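Local structure of ADP-ribosylating toxin CARDS (Mycoplasma pneumoniae, 4TLV) at residues P156-H161 against A372-R377; T275-R280 against L418-D423; T284-M289 against L390-K395; W364-Q369 against F376-E381. The protein transfers the ADP-ribosyl group from NAD+ to multiple target proteins, disrupts respiratory epithelium and causes cytoplasmic vacuolization in mammalian cells. All blocks are in the same frame, centred on the assembly; numbering follows the deposited sequence.

From the N terminus, the loop 156-161, between strands 146-156 and 168-181 of the ADP-ribosyltransferase domain, meets 372-377 of D2 some 210 residues later; interaction 1 thus closes a long loop between two domains. Interaction 2 pairs 275-280, at the start of D2, with 418-423 on its strand 415-421. Nested within interaction 2 lies interaction 3, which joins 284-289 to 390-395. Interaction 1 crosses both interaction 2 and interaction 3, since their segments alternate along the chain. Nested within interactions 2 and 3 is the short hairpin of interaction 4, 364-369 with 376-381. Interactions 1 and 4 share F376 and R377, so strand 375-380 of the hairpin also runs up to the domain interface.

Interaction 1: P156-H161 against A372-R377; sequences PVEPGH and AITQFR
The backbone N of E158 donates to the carbonyl O of I373 over 3.0 Å, a fairly straight bond (155° at the hydrogen) whose donor is tilted 29° from the carbonyl plane. E158 and I373 both take left-handed backbone conformations, consistent with the sharp turns that bring this amide and carbonyl together. V157 lies next to the bond: its CG1 rests 3.8 Å from the same I373 O, and it also approaches CZ of the F376 ring obliquely at 4.2 Å. Across from it, I373 sets CB 3.7 Å from the carbonyl O of P156. The contact joins the loop after strand 146-156 of the ADP-ribosyltransferase domain to the turn that leads into strand 375-380 of the D2 beta-trefoil, so it is part of an interface between domains. CG of E158, anti to its own N (chi1 -159°), passes T374 CG2 at 3.9 Å before the carboxylate leads away. There it lies close to the carboxylate of D423, a neighbour of like charge that would be expected to favour protonation of one of the pair. T374 OG1 bonds to D370. On the exposed side, P159 CD lies 3.5 Å from the carbonyl O of A372.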
loop_
_atom_site.group_PDB
_atom_site.type_symbol
_atom_site.label_atom_id
_atom_site.label_comp_id
_atom_site.label_asym_id
_atom_site.label_seq_id
_atom_site.Cartn_x
_atom_site.Cartn_y
_atom_site.Cartn_z
ATOM N N PRO A 156 16.489 7.382 -17.920
ATOM C CA PRO A 156 15.671 8.600 -17.967
ATOM C C PRO A 156 14.470 8.447 -18.904
ATOM O O PRO A 156 14.566 7.790 -19.941
ATOM C CB PRO A 156 16.628 9.668 -18.525
ATOM C CG PRO A 156 17.768 8.911 -19.158
ATOM C CD PRO A 156 17.839 7.558 -18.495
ATOM N N VAL A 157 13.365 9.086 -18.548
ATOM C CA VAL A 157 12.192 9.174 -19.411
ATOM C C VAL A 157 12.395 10.249 -20.496
ATOM O O VAL A 157 12.791 11.369 -20.196
ATOM C CB VAL A 157 10.943 9.501 -18.577
ATOM C CG1 VAL A 157 9.703 9.666 -19.474
ATOM C CG2 VAL A 157 10.709 8.390 -17.521
ATOM N N GLU A 158 12.108 9.910 -21.751
ATOM C CA GLU A 158 12.271 10.863 -22.859
ATOM C C GLU A 158 13.598 11.649 -22.815
ATOM O O GLU A 158 13.586 12.875 -22.810
ATOM C CB GLU A 158 11.102 11.868 -22.897
ATOM C CG GLU A 158 10.922 12.530 -24.276
ATOM C CD GLU A 158 10.143 13.834 -24.256
ATOM O OE1 GLU A 158 9.870 14.380 -23.162
ATOM O OE2 GLU A 158 9.817 14.328 -25.358
ATOM N N PRO A 159 14.743 10.954 -22.794
ATOM C CA PRO A 159 16.017 11.671 -22.614
ATOM C C PRO A 159 16.300 12.699 -23.715
ATOM O O PRO A 159 15.892 12.521 -24.863
ATOM C CB PRO A 159 17.056 10.546 -22.678
ATOM C CG PRO A 159 16.411 9.493 -23.482
ATOM C CD PRO A 159 14.957 9.527 -23.062
ATOM N N GLY A 160 17.007 13.765 -23.356
ATOM C CA GLY A 160 17.349 14.797 -24.304
ATOM C C GLY A 160 16.216 15.793 -24.490
ATOM O O GLY A 160 16.424 16.862 -25.054
ATOM N N HIS A 161 15.015 15.450 -24.023
ATOM C CA HIS A 161 13.853 16.311 -24.265
ATOM C C HIS A 161 13.045 16.668 -23.008
ATOM O O HIS A 161 12.604 17.804 -22.848
ATOM C CB HIS A 161 12.931 15.671 -25.304
ATOM C CG HIS A 161 13.602 15.390 -26.616
ATOM N ND1 HIS A 161 13.856 16.372 -27.546
ATOM C CD2 HIS A 161 14.067 14.233 -27.148
ATOM C CE1 HIS A 161 14.453 15.836 -28.598
ATOM N NE2 HIS A 161 14.586 14.540 -28.384
ATOM N N ALA A 372 13.399 4.526 -26.769
ATOM C CA ALA A 372 13.440 5.964 -26.500
ATOM C C ALA A 372 12.696 6.328 -25.203
ATOM O O ALA A 372 12.661 7.491 -24.802
ATOM C CB ALA A 372 12.849 6.736 -27.667
ATOM N N ILE A 373 12.087 5.330 -24.574
ATOM C CA ILE A 373 11.381 5.519 -23.311
ATOM C C ILE A 373 10.358 6.646 -23.399
ATOM O O ILE A 373 10.431 7.615 -22.646
ATOM C CB ILE A 373 12.373 5.798 -22.167
ATOM C CG1 ILE A 373 13.609 4.896 -22.298
ATOM C CG2 ILE A 373 11.697 5.592 -20.804
ATOM C CD1 ILE A 373 13.322 3.407 -22.013
ATOM N N THR A 374 9.408 6.531 -24.328
ATOM C CA THR A 374 8.374 7.551 -24.476
ATOM C C THR A 374 6.976 6.982 -24.573
ATOM O O THR A 374 6.012 7.735 -24.525
ATOM C CB THR A 374 8.538 8.371 -25.763
ATOM O OG1 THR A 374 8.474 7.479 -26.885
ATOM C CG2 THR A 374 9.843 9.129 -25.760
ATOM N N GLN A 375 6.870 5.673 -24.778
ATOM C CA GLN A 375 5.565 5.018 -24.924
ATOM C C GLN A 375 5.409 3.950 -23.843
ATOM O O GLN A 375 6.262 3.085 -23.690
ATOM C CB GLN A 375 5.439 4.380 -26.309
ATOM C CG GLN A 375 5.580 5.388 -27.442
ATOM C CD GLN A 375 5.981 4.748 -28.759
ATOM O OE1 GLN A 375 6.027 3.526 -28.880
ATOM N NE2 GLN A 375 6.287 5.579 -29.751
ATOM N N PHE A 376 4.306 4.008 -23.111
ATOM C CA PHE A 376 4.153 3.176 -21.925
ATOM C C PHE A 376 2.863 2.366 -21.935
ATOM O O PHE A 376 1.777 2.911 -22.081
ATOM C CB PHE A 376 4.211 4.067 -20.674
ATOM C CG PHE A 376 5.553 4.705 -20.447
ATOM C CD1 PHE A 376 5.952 5.801 -21.192
ATOM C CD2 PHE A 376 6.410 4.217 -19.471
ATOM C CE1 PHE A 376 7.202 6.393 -20.982
ATOM C CE2 PHE A 376 7.650 4.799 -19.262
ATOM C CZ PHE A 376 8.045 5.883 -20.018
ATOM N N ARG A 377 3.007 1.058 -21.764
ATOM C CA ARG A 377 1.874 0.171 -21.597
ATOM C C ARG A 377 1.416 0.249 -20.151
ATOM O O ARG A 377 2.226 0.252 -19.229
ATOM C CB ARG A 377 2.269 -1.257 -21.956
ATOM C CG ARG A 377 1.271 -2.350 -21.495
ATOM C CD ARG A 377 1.697 -3.712 -22.081
ATOM N NE ARG A 377 1.534 -3.734 -23.539
ATOM C CZ ARG A 377 2.303 -4.421 -24.386
ATOM N NH1 ARG A 377 3.323 -5.154 -23.950
ATOM N NH2 ARG A 377 2.045 -4.375 -25.680
#

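Interaction 2: T275-R280 against L418-D423; sequences TPVYLR and LQIIVD
Backbone bonds zip R280 to Q419 in both directions: R280 N donates to Q419 O over 2.9 Å, and Q419 N returns a bond to R280 O over 3.0 Å. Beyond the non-hydrogen-bonded pair L279-I420, I421 N donates to Y278 O at 3.1 Å. The strands are antiparallel but strongly twisted, 132° between their directions, and they join the first and last strands of the D2 beta-trefoil. Apolar packing follows on the face of L279 and I420, where L279 CD2 meets I420 CG1 at 3.8 Å and I420 CD1 reaches V277 CG1. L418 CB adds a contact to L279 CB at 4.0 Å. A third kind of contact involves I421, whose CG1 stands between N and the carbonyl carbon (chi1 59°). Its CD1 sits over one face of the R280 guanidinium, modelled so close that the exact distance is doubtful, and its CG2 touches R280 CB. With an apolar methyl against one face of the charged group and NE satisfied by T287 OG1, the arginine is held by packing and by a hydrogen bond together.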
loop_
_atom_site.group_PDB
_atom_site.type_symbol
_atom_site.label_atom_id
_atom_site.label_comp_id
_atom_site.label_asym_id
_atom_site.label_seq_id
_atom_site.Cartn_x
_atom_site.Cartn_y
_atom_site.Cartn_z
ATOM N N THR A 275 -0.261 16.934 -13.984
ATOM C CA THR A 275 -0.104 16.377 -15.323
ATOM C C THR A 275 -1.407 15.783 -15.851
ATOM O O THR A 275 -1.982 14.881 -15.228
ATOM C CB THR A 275 0.964 15.247 -15.333
ATOM O OG1 THR A 275 0.585 14.217 -14.407
ATOM C CG2 THR A 275 2.331 15.777 -14.912
ATOM N N PRO A 276 -1.875 16.270 -17.007
ATOM C CA PRO A 276 -2.938 15.539 -17.705
ATOM C C PRO A 276 -2.336 14.280 -18.331
ATOM O O PRO A 276 -1.110 14.142 -18.368
ATOM C CB PRO A 276 -3.367 16.523 -18.801
ATOM C CG PRO A 276 -2.118 17.316 -19.071
ATOM C CD PRO A 276 -1.554 17.542 -17.683
ATOM N N VAL A 277 -3.181 13.375 -18.816
ATOM C CA VAL A 277 -2.721 12.096 -19.326
ATOM C C VAL A 277 -3.234 11.877 -20.747
ATOM O O VAL A 277 -4.446 11.923 -20.994
ATOM C CB VAL A 277 -3.211 10.931 -18.436
ATOM C CG1 VAL A 277 -2.701 9.600 -18.982
ATOM C CG2 VAL A 277 -2.745 11.151 -16.968
ATOM N N TYR A 278 -2.298 11.630 -21.660
ATOM C CA TYR A 278 -2.592 11.410 -23.080
ATOM C C TYR A 278 -2.240 9.999 -23.514
ATOM O O TYR A 278 -1.139 9.527 -23.263
ATOM C CB TYR A 278 -1.775 12.374 -23.938
ATOM C CG TYR A 278 -2.207 13.814 -23.856
ATOM C CD1 TYR A 278 -1.876 14.598 -22.762
ATOM C CD2 TYR A 278 -2.926 14.393 -24.887
ATOM C CE1 TYR A 278 -2.261 15.920 -22.693
ATOM C CE2 TYR A 278 -3.315 15.719 -24.838
ATOM C CZ TYR A 278 -2.986 16.476 -23.735
ATOM O OH TYR A 278 -3.374 17.785 -23.685
ATOM N N LEU A 279 -3.178 9.339 -24.187
ATOM C CA LEU A 279 -2.967 7.993 -24.688
ATOM C C LEU A 279 -3.144 7.951 -26.205
ATOM O O LEU A 279 -3.889 8.746 -26.774
ATOM C CB LEU A 279 -3.940 7.023 -24.017
ATOM C CG LEU A 279 -3.816 7.017 -22.493
ATOM C CD1 LEU A 279 -5.090 7.547 -21.884
ATOM C CD2 LEU A 279 -3.477 5.639 -21.956
ATOM N N ARG A 280 -2.461 7.013 -26.846
ATOM C CA ARG A 280 -2.543 6.856 -28.295
ATOM C C ARG A 280 -2.850 5.403 -28.648
ATOM O O ARG A 280 -2.285 4.472 -28.066
ATOM C CB ARG A 280 -1.244 7.332 -28.958
ATOM C CG ARG A 280 -1.266 7.345 -30.485
ATOM C CD ARG A 280 -0.101 8.170 -31.033
ATOM N NE ARG A 280 -0.273 9.588 -30.733
ATOM C CZ ARG A 280 0.699 10.496 -30.777
ATOM N NH1 ARG A 280 1.937 10.138 -31.109
ATOM N NH2 ARG A 280 0.426 11.762 -30.488
ATOM N N LEU A 418 -4.131 1.138 -26.035
ATOM C CA LEU A 418 -3.749 2.525 -25.837
ATOM C C LEU A 418 -2.515 2.540 -24.961
ATOM O O LEU A 418 -2.448 1.825 -23.962
ATOM C CB LEU A 418 -4.848 3.257 -25.088
ATOM C CG LEU A 418 -6.201 3.374 -25.772
ATOM C CD1 LEU A 418 -7.255 3.668 -24.732
ATOM C CD2 LEU A 418 -6.122 4.475 -26.809
ATOM N N GLN A 419 -1.545 3.359 -25.327
ATOM C CA GLN A 419 -0.335 3.486 -24.542
ATOM C C GLN A 419 -0.126 4.956 -24.228
ATOM O O GLN A 419 -0.496 5.830 -25.010
ATOM C CB GLN A 419 0.866 2.891 -25.291
ATOM C CG GLN A 419 0.737 1.374 -25.499
ATOM C CD GLN A 419 1.965 0.732 -26.122
ATOM O OE1 GLN A 419 2.855 1.419 -26.614
ATOM N NE2 GLN A 419 2.013 -0.600 -26.100
ATOM N N ILE A 420 0.439 5.230 -23.062
ATOM C CA ILE A 420 0.702 6.609 -22.689
ATOM C C ILE A 420 1.837 7.144 -23.536
ATOM O O ILE A 420 2.849 6.489 -23.707
ATOM C CB ILE A 420 1.069 6.734 -21.204
ATOM C CG1 ILE A 420 -0.122 6.250 -20.364
ATOM C CG2 ILE A 420 1.438 8.191 -20.878
ATOM C CD1 ILE A 420 -0.011 6.531 -18.896
ATOM N N ILE A 421 1.666 8.346 -24.069
ATOM C CA ILE A 421 2.733 8.965 -24.835
ATOM C C ILE A 421 3.268 10.166 -24.067
ATOM O O ILE A 421 2.505 11.004 -23.591
ATOM C CB ILE A 421 2.260 9.371 -26.247
ATOM C CG1 ILE A 421 1.086 10.342 -26.150
ATOM C CG2 ILE A 421 1.863 8.122 -27.031
ATOM C CD1 ILE A 421 0.642 10.951 -27.490
ATOM N N VAL A 422 4.585 10.229 -23.951
ATOM C CA VAL A 422 5.238 11.272 -23.182
ATOM C C VAL A 422 5.967 12.226 -24.115
ATOM O O VAL A 422 6.835 11.817 -24.888
ATOM C CB VAL A 422 6.246 10.676 -22.190
ATOM C CG1 VAL A 422 7.038 11.794 -21.504
ATOM C CG2 VAL A 422 5.524 9.811 -21.158
ATOM N N ASP A 423 5.624 13.498 -24.013
ATOM C CA ASP A 423 6.193 14.519 -24.864
ATOM C C ASP A 423 5.759 15.878 -24.324
ATOM O O ASP A 423 4.790 15.977 -23.574
ATOM C CB ASP A 423 5.678 14.338 -26.289
ATOM C CG ASP A 423 6.338 15.285 -27.268
ATOM O OD1 ASP A 423 7.451 14.952 -27.743
ATOM O OD2 ASP A 423 5.748 16.361 -27.550
#

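Interaction 3: T284-M289 against L390-K395; sequences TQKTFM and LFWNTK
The backbones of 284-289 and 390-395 do not pair: the nearest CA atoms, those of T284 and T394, are 8.0 Å apart, and only side chains meet. Within the D2 beta-trefoil these strands, 287-293 and 388-393, are separated by strands 278-281 and 415-421. F288 and W392 make an edge-to-face stack. The edge of the phenyl ring, led by CZ, drops onto the six-membered ring of the indole, with centroids 4.5 Å apart and planes at 60°. The nearest atoms are F288 CZ and W392 CZ2, at 3.4 Å. W392 holds its indole between N and the carbonyl carbon (chi1 76°), which brings one face to F288 and the other to CA of T394, two residues on. The extended chain of K286 crosses the indole at about a right angle, its CD 4.0 Å from CZ2 of W392. E416 OE2 is hydrogen-bonded to both W392 NE1 and T284 OG1. In an ST turn T284 OG1 also accepts from K286 N, 3.1 Å away. This T284 OG1 lies at the indole edge, and T284 CG2 meets T394 CG2 at 3.8 Å.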
loop_
_atom_site.group_PDB
_atom_site.type_symbol
_atom_site.label_atom_id
_atom_site.label_comp_id
_atom_site.label_asym_id
_atom_site.label_seq_id
_atom_site.Cartn_x
_atom_site.Cartn_y
_atom_site.Cartn_z
ATOM N N THR A 284 -4.669 2.780 -34.978
ATOM C CA THR A 284 -5.330 3.972 -35.495
ATOM C C THR A 284 -4.469 5.214 -35.318
ATOM O O THR A 284 -4.630 6.195 -36.034
ATOM C CB THR A 284 -6.660 4.240 -34.777
ATOM O OG1 THR A 284 -6.398 4.653 -33.428
ATOM C CG2 THR A 284 -7.535 2.999 -34.772
ATOM N N GLN A 285 -3.575 5.177 -34.336
ATOM C CA GLN A 285 -2.743 6.329 -33.997
ATOM C C GLN A 285 -3.548 7.539 -33.509
ATOM O O GLN A 285 -3.040 8.657 -33.458
ATOM C CB GLN A 285 -1.841 6.715 -35.172
ATOM C CG GLN A 285 -0.708 5.727 -35.416
ATOM C CD GLN A 285 0.293 5.694 -34.270
ATOM O OE1 GLN A 285 0.980 6.812 -34.047
ATOM N NE2 GLN A 285 0.441 4.676 -33.589
ATOM N N LYS A 286 -4.804 7.309 -33.149
ATOM C CA LYS A 286 -5.636 8.360 -32.590
ATOM C C LYS A 286 -5.197 8.662 -31.162
ATOM O O LYS A 286 -4.769 7.766 -30.435
ATOM C CB LYS A 286 -7.108 7.946 -32.614
ATOM C CG LYS A 286 -7.699 7.895 -34.020
ATOM C CD LYS A 286 -9.156 7.474 -34.004
ATOM C CE LYS A 286 -9.716 7.437 -35.419
ATOM N NZ LYS A 286 -11.177 7.154 -35.442
ATOM N N THR A 287 -5.316 9.925 -30.768
ATOM C CA THR A 287 -4.836 10.367 -29.463
ATOM C C THR A 287 -5.989 10.833 -28.594
ATOM O O THR A 287 -6.903 11.511 -29.070
ATOM C CB THR A 287 -3.786 11.489 -29.612
ATOM O OG1 THR A 287 -2.698 11.000 -30.409
ATOM C CG2 THR A 287 -3.248 11.934 -28.236
ATOM N N PHE A 288 -5.938 10.464 -27.317
ATOM C CA PHE A 288 -7.008 10.778 -26.384
ATOM C C PHE A 288 -6.473 11.337 -25.083
ATOM O O PHE A 288 -5.367 11.009 -24.657
ATOM C CB PHE A 288 -7.798 9.522 -26.019
ATOM C CG PHE A 288 -8.407 8.807 -27.197
ATOM C CD1 PHE A 288 -7.687 7.850 -27.888
ATOM C CD2 PHE A 288 -9.700 9.083 -27.597
ATOM C CE1 PHE A 288 -8.245 7.181 -28.971
ATOM C CE2 PHE A 288 -10.266 8.415 -28.680
ATOM C CZ PHE A 288 -9.533 7.460 -29.363
ATOM N N MET A 289 -7.299 12.140 -24.432
ATOM C CA MET A 289 -7.030 12.574 -23.078
ATOM C C MET A 289 -7.894 11.761 -22.127
ATOM O O MET A 289 -9.103 11.611 -22.333
ATOM C CB MET A 289 -7.359 14.048 -22.914
ATOM C CG MET A 289 -6.420 14.970 -23.671
ATOM S SD MET A 289 -7.012 16.660 -23.589
ATOM C CE MET A 289 -8.417 16.623 -24.686
ATOM N N LEU A 390 -4.315 -1.300 -21.539
ATOM C CA LEU A 390 -5.527 -0.508 -21.688
ATOM C C LEU A 390 -6.000 -0.566 -23.139
ATOM O O LEU A 390 -5.181 -0.604 -24.059
ATOM C CB LEU A 390 -5.267 0.948 -21.299
ATOM C CG LEU A 390 -4.955 1.262 -19.832
ATOM C CD1 LEU A 390 -4.631 2.765 -19.695
ATOM C CD2 LEU A 390 -6.135 0.870 -18.934
ATOM N N PHE A 391 -7.315 -0.555 -23.332
ATOM C CA PHE A 391 -7.911 -0.649 -24.670
ATOM C C PHE A 391 -9.110 0.293 -24.815
ATOM O O PHE A 391 -9.761 0.641 -23.831
ATOM C CB PHE A 391 -8.379 -2.087 -24.947
ATOM C CG PHE A 391 -7.273 -3.050 -25.249
ATOM C CD1 PHE A 391 -6.517 -3.612 -24.222
ATOM C CD2 PHE A 391 -6.995 -3.417 -26.563
ATOM C CE1 PHE A 391 -5.491 -4.504 -24.502
ATOM C CE2 PHE A 391 -5.963 -4.314 -26.855
ATOM C CZ PHE A 391 -5.213 -4.863 -25.827
ATOM N N TRP A 392 -9.396 0.708 -26.047
ATOM C CA TRP A 392 -10.680 1.338 -26.352
ATOM C C TRP A 392 -11.299 0.634 -27.555
ATOM O O TRP A 392 -10.612 -0.071 -28.292
ATOM C CB TRP A 392 -10.543 2.836 -26.624
ATOM C CG TRP A 392 -9.971 3.179 -27.978
ATOM C CD1 TRP A 392 -8.740 2.849 -28.454
ATOM C CD2 TRP A 392 -10.617 3.926 -29.022
ATOM N NE1 TRP A 392 -8.572 3.346 -29.725
ATOM C CE2 TRP A 392 -9.713 4.004 -30.100
ATOM C CE3 TRP A 392 -11.873 4.527 -29.149
ATOM C CZ2 TRP A 392 -10.020 4.667 -31.291
ATOM C CZ3 TRP A 392 -12.175 5.193 -30.333
ATOM C CH2 TRP A 392 -11.251 5.253 -31.387
ATOM N N ASN A 393 -12.601 0.819 -27.726
ATOM C CA ASN A 393 -13.314 0.263 -28.864
ATOM C C ASN A 393 -13.272 1.240 -30.029
ATOM O O ASN A 393 -13.934 2.280 -30.001
ATOM C CB ASN A 393 -14.759 -0.041 -28.476
ATOM C CG ASN A 393 -15.517 -0.744 -29.581
ATOM O OD1 ASN A 393 -15.343 -0.436 -30.764
ATOM N ND2 ASN A 393 -16.362 -1.697 -29.205
ATOM N N THR A 394 -12.475 0.906 -31.041
ATOM C CA THR A 394 -12.234 1.792 -32.181
ATOM C C THR A 394 -13.508 2.145 -32.939
ATOM O O THR A 394 -13.562 3.155 -33.643
ATOM C CB THR A 394 -11.240 1.171 -33.174
ATOM O OG1 THR A 394 -11.731 -0.110 -33.594
ATOM C CG2 THR A 394 -9.867 1.005 -32.524
ATOM N N LYS A 395 -14.539 1.319 -32.786
ATOM C CA LYS A 395 -15.801 1.569 -33.468
ATOM C C LYS A 395 -16.787 2.399 -32.642
ATOM O O LYS A 395 -17.774 2.898 -33.179
ATOM C CB LYS A 395 -16.438 0.255 -33.916
ATOM C CG LYS A 395 -15.754 -0.380 -35.121
ATOM C CD LYS A 395 -16.431 -1.684 -35.517
ATOM C CE LYS A 395 -16.023 -2.125 -36.919
ATOM N NZ LYS A 395 -14.543 -2.187 -37.070
#

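Interaction 4: W364-Q369 against F376-E381; sequences WKMTPQ and FRVSSE
M366 and V378 lie side by side on one face of a two-stranded ladder and point the same way, the thioether chain running past the valine with M366 CG 4.2 Å from V378 CG2. To one side the large indole of W364 tilts into the dip between V378 and S380, its CE3 3.8 Å from V378 CG1 and its CZ3 equally close to S380 CB. At the other end, P368 fits against the F376 ring, its CA over the face in a CH-pi contact, 4.2 Å from the centroid. Residues 364-369 and 376-381 form a beta hairpin of the D2 beta-trefoil, held by reciprocal backbone bonds between K365 and S379 and between T367 and R377. On the opposite face, the chain of K365 bends at chi3 (-54°) over S379, CE to CB. K365 CG rests on E381 OE2, which bonds to Q321, but K365 NZ and E381 OE1 are 4.5 Å apart, beyond a salt bridge. K365 NZ donates to a water, 2.9 Å away, that donates to S380 O. A second water donates to R377 O and S379 OG and is also bonded to T367 OG1; S379 OG bonds to N388 O. Q369 CG packs along R377 CB, while R377 NE forms a salt bridge to E417.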
loop_
_atom_site.group_PDB
_atom_site.type_symbol
_atom_site.label_atom_id
_atom_site.label_comp_id
_atom_site.label_asym_id
_atom_site.label_seq_id
_atom_site.Cartn_x
_atom_site.Cartn_y
_atom_site.Cartn_z
ATOM N N TRP A 364 -1.726 -0.444 -10.787
ATOM C CA TRP A 364 -1.360 -0.360 -12.205
ATOM C C TRP A 364 0.152 -0.352 -12.357
ATOM O O TRP A 364 0.857 0.146 -11.482
ATOM C CB TRP A 364 -1.901 0.939 -12.805
ATOM C CG TRP A 364 -3.399 1.063 -12.676
ATOM C CD1 TRP A 364 -4.099 1.693 -11.672
ATOM C CD2 TRP A 364 -4.377 0.524 -13.571
ATOM N NE1 TRP A 364 -5.446 1.575 -11.899
ATOM C CE2 TRP A 364 -5.646 0.872 -13.063
ATOM C CE3 TRP A 364 -4.301 -0.207 -14.770
ATOM C CZ2 TRP A 364 -6.843 0.501 -13.704
ATOM C CZ3 TRP A 364 -5.498 -0.565 -15.418
ATOM C CH2 TRP A 364 -6.743 -0.207 -14.883
ATOM N N LYS A 365 0.643 -0.907 -13.460
ATOM C CA LYS A 365 2.070 -0.855 -13.787
ATOM C C LYS A 365 2.184 -0.062 -15.068
ATOM O O LYS A 365 1.280 -0.113 -15.902
ATOM C CB LYS A 365 2.628 -2.261 -14.059
ATOM C CG LYS A 365 2.868 -3.144 -12.846
ATOM C CD LYS A 365 3.133 -4.598 -13.309
ATOM C CE LYS A 365 1.987 -5.063 -14.212
ATOM N NZ LYS A 365 2.073 -6.484 -14.661
ATOM N N MET A 366 3.285 0.670 -15.232
ATOM C CA MET A 366 3.527 1.408 -16.466
ATOM C C MET A 366 4.902 1.055 -17.005
ATOM O O MET A 366 5.920 1.364 -16.387
ATOM C CB MET A 366 3.420 2.901 -16.229
ATOM C CG MET A 366 2.059 3.295 -15.654
ATOM S SD MET A 366 1.787 5.042 -15.799
ATOM C CE MET A 366 0.292 5.211 -14.821
ATOM N N THR A 367 4.935 0.408 -18.157
ATOM C CA THR A 367 6.193 -0.169 -18.630
ATOM C C THR A 367 6.571 0.376 -20.010
ATOM O O THR A 367 5.764 0.336 -20.939
ATOM C CB THR A 367 6.099 -1.707 -18.671
ATOM O OG1 THR A 367 5.113 -2.091 -19.627
ATOM C CG2 THR A 367 5.660 -2.244 -17.330
ATOM N N PRO A 368 7.806 0.889 -20.145
ATOM C CA PRO A 368 8.218 1.551 -21.390
ATOM C C PRO A 368 8.258 0.508 -22.494
ATOM O O PRO A 368 8.711 -0.593 -22.235
ATOM C CB PRO A 368 9.644 2.046 -21.092
ATOM C CG PRO A 368 9.949 1.658 -19.684
ATOM C CD PRO A 368 8.923 0.686 -19.213
ATOM N N GLN A 369 7.772 0.831 -23.683
ATOM C CA GLN A 369 7.708 -0.158 -24.759
ATOM C C GLN A 369 8.737 0.089 -25.871
ATOM O O GLN A 369 9.023 -0.800 -26.669
ATOM C CB GLN A 369 6.294 -0.221 -25.349
ATOM C CG GLN A 369 5.244 -0.668 -24.333
ATOM C CD GLN A 369 5.479 -2.069 -23.825
ATOM O OE1 GLN A 369 5.817 -2.284 -22.651
ATOM N NE2 GLN A 369 5.313 -3.041 -24.709
ATOM N N PHE A 376 4.306 4.008 -23.111
ATOM C CA PHE A 376 4.153 3.176 -21.925
ATOM C C PHE A 376 2.863 2.366 -21.935
ATOM O O PHE A 376 1.777 2.911 -22.081
ATOM C CB PHE A 376 4.211 4.067 -20.674
ATOM C CG PHE A 376 5.553 4.705 -20.447
ATOM C CD1 PHE A 376 5.952 5.801 -21.192
ATOM C CD2 PHE A 376 6.410 4.217 -19.471
ATOM C CE1 PHE A 376 7.202 6.393 -20.982
ATOM C CE2 PHE A 376 7.650 4.799 -19.262
ATOM C CZ PHE A 376 8.045 5.883 -20.018
ATOM N N ARG A 377 3.007 1.058 -21.764
ATOM C CA ARG A 377 1.874 0.171 -21.597
ATOM C C ARG A 377 1.416 0.249 -20.151
ATOM O O ARG A 377 2.226 0.252 -19.229
ATOM C CB ARG A 377 2.269 -1.257 -21.956
ATOM C CG ARG A 377 1.271 -2.350 -21.495
ATOM C CD ARG A 377 1.697 -3.712 -22.081
ATOM N NE ARG A 377 1.534 -3.734 -23.539
ATOM C CZ ARG A 377 2.303 -4.421 -24.386
ATOM N NH1 ARG A 377 3.323 -5.154 -23.950
ATOM N NH2 ARG A 377 2.045 -4.375 -25.680
ATOM N N VAL A 378 0.112 0.334 -19.957
ATOM C CA VAL A 378 -0.445 0.444 -18.608
ATOM C C VAL A 378 -1.194 -0.845 -18.317
ATOM O O VAL A 378 -2.154 -1.171 -19.018
ATOM C CB VAL A 378 -1.387 1.652 -18.523
ATOM C CG1 VAL A 378 -2.060 1.741 -17.134
ATOM C CG2 VAL A 378 -0.604 2.932 -18.819
ATOM N N SER A 379 -0.749 -1.582 -17.300
ATOM C CA SER A 379 -1.282 -2.916 -17.031
ATOM C C SER A 379 -1.934 -2.977 -15.661
ATOM O O SER A 379 -1.473 -2.335 -14.720
ATOM C CB SER A 379 -0.157 -3.963 -17.103
ATOM O OG SER A 379 0.452 -3.956 -18.379
ATOM N N SER A 380 -2.989 -3.766 -15.542
ATOM C CA SER A 380 -3.637 -3.962 -14.240
ATOM C C SER A 380 -3.038 -5.120 -13.428
ATOM O O SER A 380 -2.849 -6.224 -13.959
ATOM C CB SER A 380 -5.126 -4.216 -14.433
ATOM O OG SER A 380 -5.731 -4.536 -13.194
ATOM N N GLU A 381 -2.755 -4.885 -12.144
ATOM C CA GLU A 381 -2.288 -5.955 -11.267
ATOM C C GLU A 381 -3.378 -6.999 -11.036
ATOM O O GLU A 381 -3.094 -8.101 -10.587
ATOM C CB GLU A 381 -1.794 -5.423 -9.910
ATOM C CG GLU A 381 -0.549 -4.551 -9.984
ATOM C CD GLU A 381 0.721 -5.342 -10.295
ATOM O OE1 GLU A 381 0.660 -6.589 -10.441
ATOM O OE2 GLU A 381 1.789 -4.706 -10.381
HETATM O O HOH W 1 -0.623 -7.561 -14.296
HETATM O O HOH W 2 2.652 -2.297 -17.928
#